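Local coordinates for protein GrgF (Penicillium sp. sh18, PDB 6LZH) that acts as a polyketide transferase of the alpha/beta hydrolase fold, in the pathway that makes the fungal alkylated furanone gregatin A, at residues 210-213 / 214-217; 81-84 / 85-88. All blocks are in the same frame, centred on the assembly; numbering follows the deposited sequence.

Contact 1 (210-213 / 214-217); sequences QTYY and KSLS. With NA (sodium ion), chain D.
Tyr212 O takes two donors in the last turn of helix 209-216: Ser215 OG at 2.9 Å and Leu216 N at 3.3 Å. Both come from the same face of the carbonyl plane, but the amide sits well out in front of the oxygen, while the hydroxyl comes in from the flank at a C=O...O angle of 110°. Ser215 can do this because its OG stands between its own N and carbonyl carbon (chi1 59°), folded back over the preceding turn. Beside it the Tyr212 ring slants across Leu216, with Tyr212 CE2 3.9 Å from Leu216 CD2, and the tyrosine hydroxyl runs on to Thr144 O. On another flank of the helix, Lys214 lies back along Gln210 until a last bend at chi4 (78°) leaves Lys214 NZ 4.0 Å from Gln210 CB. A water joins the two ends, donating to Gln210 OE1 and accepting from Lys214 NZ, while Gln210 NE2 is held by Asp160 and Ala157. Tyr213 OH bonds to His92 of the second subunit. Near the C-terminal end of the helix, Ser215 O binds a sodium ion at 2.3 Å, joined there by Trp218 O and three waters. The serine therefore works at both ends: its hydroxyl closes onto the turn before, and its carbonyl gives the cation a ligand.

Contact 2 (81-84 / 85-88); sequences DIDA and RQQA
Asp83 caps helix 84-99 by folding its carboxylate over Gln86 in the first turn. CG lies anti to the backbone N (chi1 -173°), which brings the carboxylate round to the amide; the capping bond from Gln86 N to Asp83 OD1 is straight, at 171°, but long and weak at 3.4 Å. A water bridges the same end, donating to Asp83 OD1 and accepting from Arg85 N. The main-chain oxygens start the regular ladder: Asp83 O receives Gln87 N at 2.9 Å. Ala84 O follows, receiving Ala88 N at 2.8 Å, while the Ala84 methyl packs on Phe116 and Trp218.

The other carboxylate oxygen, Asp83 OD2, rests 3.5 Å from Gln86 CB. The two side chains cross at about a right angle, their carboxylate and amide planes 46° apart, and a water donates to Asp83 OD2 and, weakly, to Gln86 OE1. Arg69 NE also reaches that amide oxygen, while Asp17 takes Gln86 NE2. On the OD1 side, Arg85 CB lies 3.7 Å from Asp83 OD1. From there the arginine carries its guanidinium away from this aspartate, and its NH2 forms a salt bridge with Asp83 of the second subunit.

Thus a single carboxylate has two duties, capping its own helix through OD1 and pairing through OD2 with Arg85 of the second subunit. Its negative charge could suit both the positive end of the helix dipole and that arginine, which links the start of the helix to the subunit interface.

From the N terminus the chain meets contact 2 first, where the loop after strand 62-66 turns into helix 84-99; it reaches contact 1 much later, in the short helix 209-216 that follows strand 206-208. Each contact is local, mostly between residues three or four apart, and closes no long loop, so the two stand in series and neither encloses nor crosses the other. In space their centres are about 10 Å apart and they touch: Thr211 OG1 lies 3.0 Å from Ile82 N, a probable hydrogen bond, and Lys214 CD packs against Asp83 OD2. The short helix is thereby tied to the loop entering helix 84-99, and both contacts also meet the second subunit.

Contact 1 (210-213 / 214-217)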
loop_
_atom_site.group_PDB
_atom_site.type_symbol
_atom_site.label_atom_id
_atom_site.label_comp_id
_atom_site.label_asym_id
_atom_site.label_seq_id
_atom_site.Cartn_x
_atom_site.Cartn_y
_atom_site.Cartn_z
ATOM N N GLN A 210 -12.727 -5.095 -2.131
ATOM C CA GLN A 210 -11.548 -4.243 -2.105
ATOM C C GLN A 210 -10.375 -4.941 -1.436
ATOM O O GLN A 210 -9.219 -4.554 -1.663
ATOM C CB GLN A 210 -11.865 -2.923 -1.379
ATOM C CG GLN A 210 -12.972 -2.113 -2.062
ATOM C CD GLN A 210 -12.590 -1.724 -3.488
ATOM O OE1 GLN A 210 -11.406 -1.491 -3.797
ATOM N NE2 GLN A 210 -13.588 -1.657 -4.365
ATOM N N THR A 211 -10.652 -5.945 -0.600
ATOM C CA THR A 211 -9.572 -6.697 0.028
ATOM C C THR A 211 -8.609 -7.245 -1.021
ATOM O O THR A 211 -7.388 -7.130 -0.872
ATOM C CB THR A 211 -10.148 -7.835 0.876
ATOM O OG1 THR A 211 -10.892 -7.292 1.984
ATOM C CG2 THR A 211 -9.026 -8.734 1.394
ATOM N N TYR A 212 -9.140 -7.804 -2.110
ATOM C CA TYR A 212 -8.279 -8.379 -3.143
ATOM C C TYR A 212 -7.514 -7.291 -3.901
ATOM O O TYR A 212 -6.331 -7.467 -4.216
ATOM C CB TYR A 212 -9.107 -9.236 -4.105
ATOM C CG TYR A 212 -8.244 -9.994 -5.106
ATOM C CD1 TYR A 212 -7.698 -11.235 -4.789
ATOM C CD2 TYR A 212 -7.950 -9.453 -6.356
ATOM C CE1 TYR A 212 -6.891 -11.929 -5.698
ATOM C CE2 TYR A 212 -7.142 -10.136 -7.268
ATOM C CZ TYR A 212 -6.617 -11.372 -6.932
ATOM O OH TYR A 212 -5.822 -12.052 -7.833
ATOM N N TYR A 213 -8.173 -6.160 -4.187
ATOM C CA TYR A 213 -7.502 -5.014 -4.804
ATOM C C TYR A 213 -6.275 -4.578 -4.002
ATOM O O TYR A 213 -5.181 -4.415 -4.551
ATOM C CB TYR A 213 -8.492 -3.845 -4.944
ATOM C CG TYR A 213 -7.879 -2.558 -5.491
ATOM C CD1 TYR A 213 -7.223 -1.648 -4.655
ATOM C CD2 TYR A 213 -7.954 -2.254 -6.847
ATOM C CE1 TYR A 213 -6.663 -0.474 -5.160
ATOM C CE2 TYR A 213 -7.390 -1.084 -7.359
ATOM C CZ TYR A 213 -6.752 -0.197 -6.512
ATOM O OH TYR A 213 -6.211 0.973 -7.020
ATOM N N LYS A 214 -6.442 -4.352 -2.699
ATOM C CA LYS A 214 -5.310 -3.877 -1.908
ATOM C C LYS A 214 -4.206 -4.924 -1.775
ATOM O O LYS A 214 -3.025 -4.563 -1.694
ATOM C CB LYS A 214 -5.793 -3.435 -0.532
ATOM C CG LYS A 214 -6.548 -2.114 -0.560
ATOM C CD LYS A 214 -6.777 -1.574 0.843
ATOM C CE LYS A 214 -7.720 -0.367 0.843
ATOM N NZ LYS A 214 -9.159 -0.772 0.702
ATOM N N SER A 215 -4.550 -6.218 -1.743
ATOM C CA SER A 215 -3.494 -7.209 -1.595
ATOM C C SER A 215 -2.615 -7.301 -2.836
ATOM O O SER A 215 -1.446 -7.672 -2.712
ATOM C CB SER A 215 -4.070 -8.588 -1.241
ATOM O OG SER A 215 -4.979 -9.057 -2.218
ATOM N N LEU A 216 -3.124 -6.946 -4.020
ATOM C CA LEU A 216 -2.273 -7.021 -5.205
ATOM C C LEU A 216 -1.098 -6.063 -5.108
ATOM O O LEU A 216 -0.047 -6.322 -5.706
ATOM C CB LEU A 216 -3.060 -6.722 -6.480
ATOM C CG LEU A 216 -4.003 -7.780 -7.049
ATOM C CD1 LEU A 216 -4.520 -7.280 -8.394
ATOM C CD2 LEU A 216 -3.339 -9.166 -7.188
ATOM N N SER A 217 -1.247 -4.968 -4.356
ATOM C CA SER A 217 -0.174 -3.996 -4.183
ATOM C C SER A 217 0.647 -4.247 -2.931
ATOM O O SER A 217 1.519 -3.432 -2.598
ATOM C CB SER A 217 -0.725 -2.571 -4.135
ATOM O OG SER A 217 -1.738 -2.447 -3.135
HETATM NA NA NA D . -0.131 -9.525 -2.181
HETATM O O HOH W 1 -9.403 -0.224 -2.118
HETATM O O HOH W 2 -3.563 -1.459 -4.773
HETATM O O HOH W 3 0.980 -9.036 -4.266
HETATM O O HOH W 4 1.424 -11.587 -2.426
HETATM O O HOH W 5 -0.824 -10.389 0.034
#

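Contact 2 (81-84 / 85-88)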
loop_
_atom_site.group_PDB
_atom_site.type_symbol
_atom_site.label_atom_id
_atom_site.label_comp_id
_atom_site.label_asym_id
_atom_site.label_seq_id
_atom_site.Cartn_x
_atom_site.Cartn_y
_atom_site.Cartn_z
ATOM N N ASP A 81 -12.968 -5.774 5.737
ATOM C CA ASP A 81 -12.342 -5.083 4.618
ATOM C C ASP A 81 -10.868 -4.977 5.012
ATOM O O ASP A 81 -10.505 -4.176 5.877
ATOM C CB ASP A 81 -13.008 -3.722 4.406
ATOM C CG ASP A 81 -12.335 -2.908 3.336
ATOM O OD1 ASP A 81 -12.095 -3.467 2.250
ATOM O OD2 ASP A 81 -12.035 -1.723 3.600
ATOM N N ILE A 82 -10.030 -5.820 4.421
ATOM C CA ILE A 82 -8.710 -6.126 4.962
ATOM C C ILE A 82 -7.683 -5.270 4.234
ATOM O O ILE A 82 -7.740 -5.128 3.007
ATOM C CB ILE A 82 -8.370 -7.624 4.822
ATOM C CG1 ILE A 82 -9.305 -8.535 5.642
ATOM C CG2 ILE A 82 -6.925 -7.892 5.193
ATOM C CD1 ILE A 82 -9.908 -7.923 6.878
ATOM N N ASP A 83 -6.760 -4.682 4.993
ATOM C CA ASP A 83 -5.745 -3.787 4.441
ATOM C C ASP A 83 -4.470 -4.026 5.242
ATOM O O ASP A 83 -4.331 -3.502 6.350
ATOM C CB ASP A 83 -6.201 -2.330 4.522
ATOM C CG ASP A 83 -5.251 -1.377 3.810
ATOM O OD1 ASP A 83 -4.139 -1.810 3.436
ATOM O OD2 ASP A 83 -5.624 -0.198 3.629
ATOM N N ALA A 84 -3.558 -4.838 4.695
ATOM C CA ALA A 84 -2.350 -5.182 5.439
ATOM C C ALA A 84 -1.535 -3.944 5.769
ATOM O O ALA A 84 -1.051 -3.795 6.895
ATOM C CB ALA A 84 -1.495 -6.174 4.647
ATOM N N ARG A 85 -1.351 -3.046 4.788
ATOM C CA ARG A 85 -0.580 -1.838 5.052
ATOM C C ARG A 85 -1.171 -1.049 6.214
ATOM O O ARG A 85 -0.449 -0.636 7.129
ATOM C CB ARG A 85 -0.515 -0.961 3.804
ATOM C CG ARG A 85 0.363 0.240 4.018
ATOM C CD ARG A 85 0.327 1.149 2.783
ATOM N NE ARG A 85 -0.773 2.099 2.883
ATOM C CZ ARG A 85 -0.986 3.077 2.010
ATOM N NH1 ARG A 85 -0.175 3.219 0.974
ATOM N NH2 ARG A 85 -2.007 3.910 2.175
ATOM N N GLN A 86 -2.485 -0.824 6.191
ATOM C CA GLN A 86 -3.110 -0.065 7.273
ATOM C C GLN A 86 -2.994 -0.808 8.598
ATOM O O GLN A 86 -2.824 -0.192 9.657
ATOM C CB GLN A 86 -4.585 0.193 6.963
ATOM C CG GLN A 86 -5.289 0.981 8.071
ATOM C CD GLN A 86 -6.805 1.054 7.904
ATOM O OE1 GLN A 86 -7.448 0.085 7.503
ATOM N NE2 GLN A 86 -7.379 2.200 8.237
ATOM N N GLN A 87 -3.126 -2.137 8.559
ATOM C CA GLN A 87 -3.098 -2.913 9.796
ATOM C C GLN A 87 -1.707 -2.886 10.407
ATOM O O GLN A 87 -1.561 -2.804 11.635
ATOM C CB GLN A 87 -3.570 -4.353 9.537
ATOM C CG GLN A 87 -3.927 -5.118 10.822
ATOM C CD GLN A 87 -4.615 -6.466 10.596
ATOM O OE1 GLN A 87 -5.381 -6.663 9.623
ATOM N NE2 GLN A 87 -4.352 -7.406 11.513
ATOM N N ALA A 88 -0.672 -2.928 9.565
ATOM C CA ALA A 88 0.683 -2.751 10.072
ATOM C C ALA A 88 0.845 -1.373 10.686
ATOM O O ALA A 88 1.469 -1.224 11.740
ATOM C CB ALA A 88 1.704 -2.945 8.945
HETATM O O HOH W 6 -2.392 -3.571 1.866
HETATM O O HOH W 7 -6.961 -5.316 8.067
HETATM O O HOH W 8 -7.945 0.882 4.628
#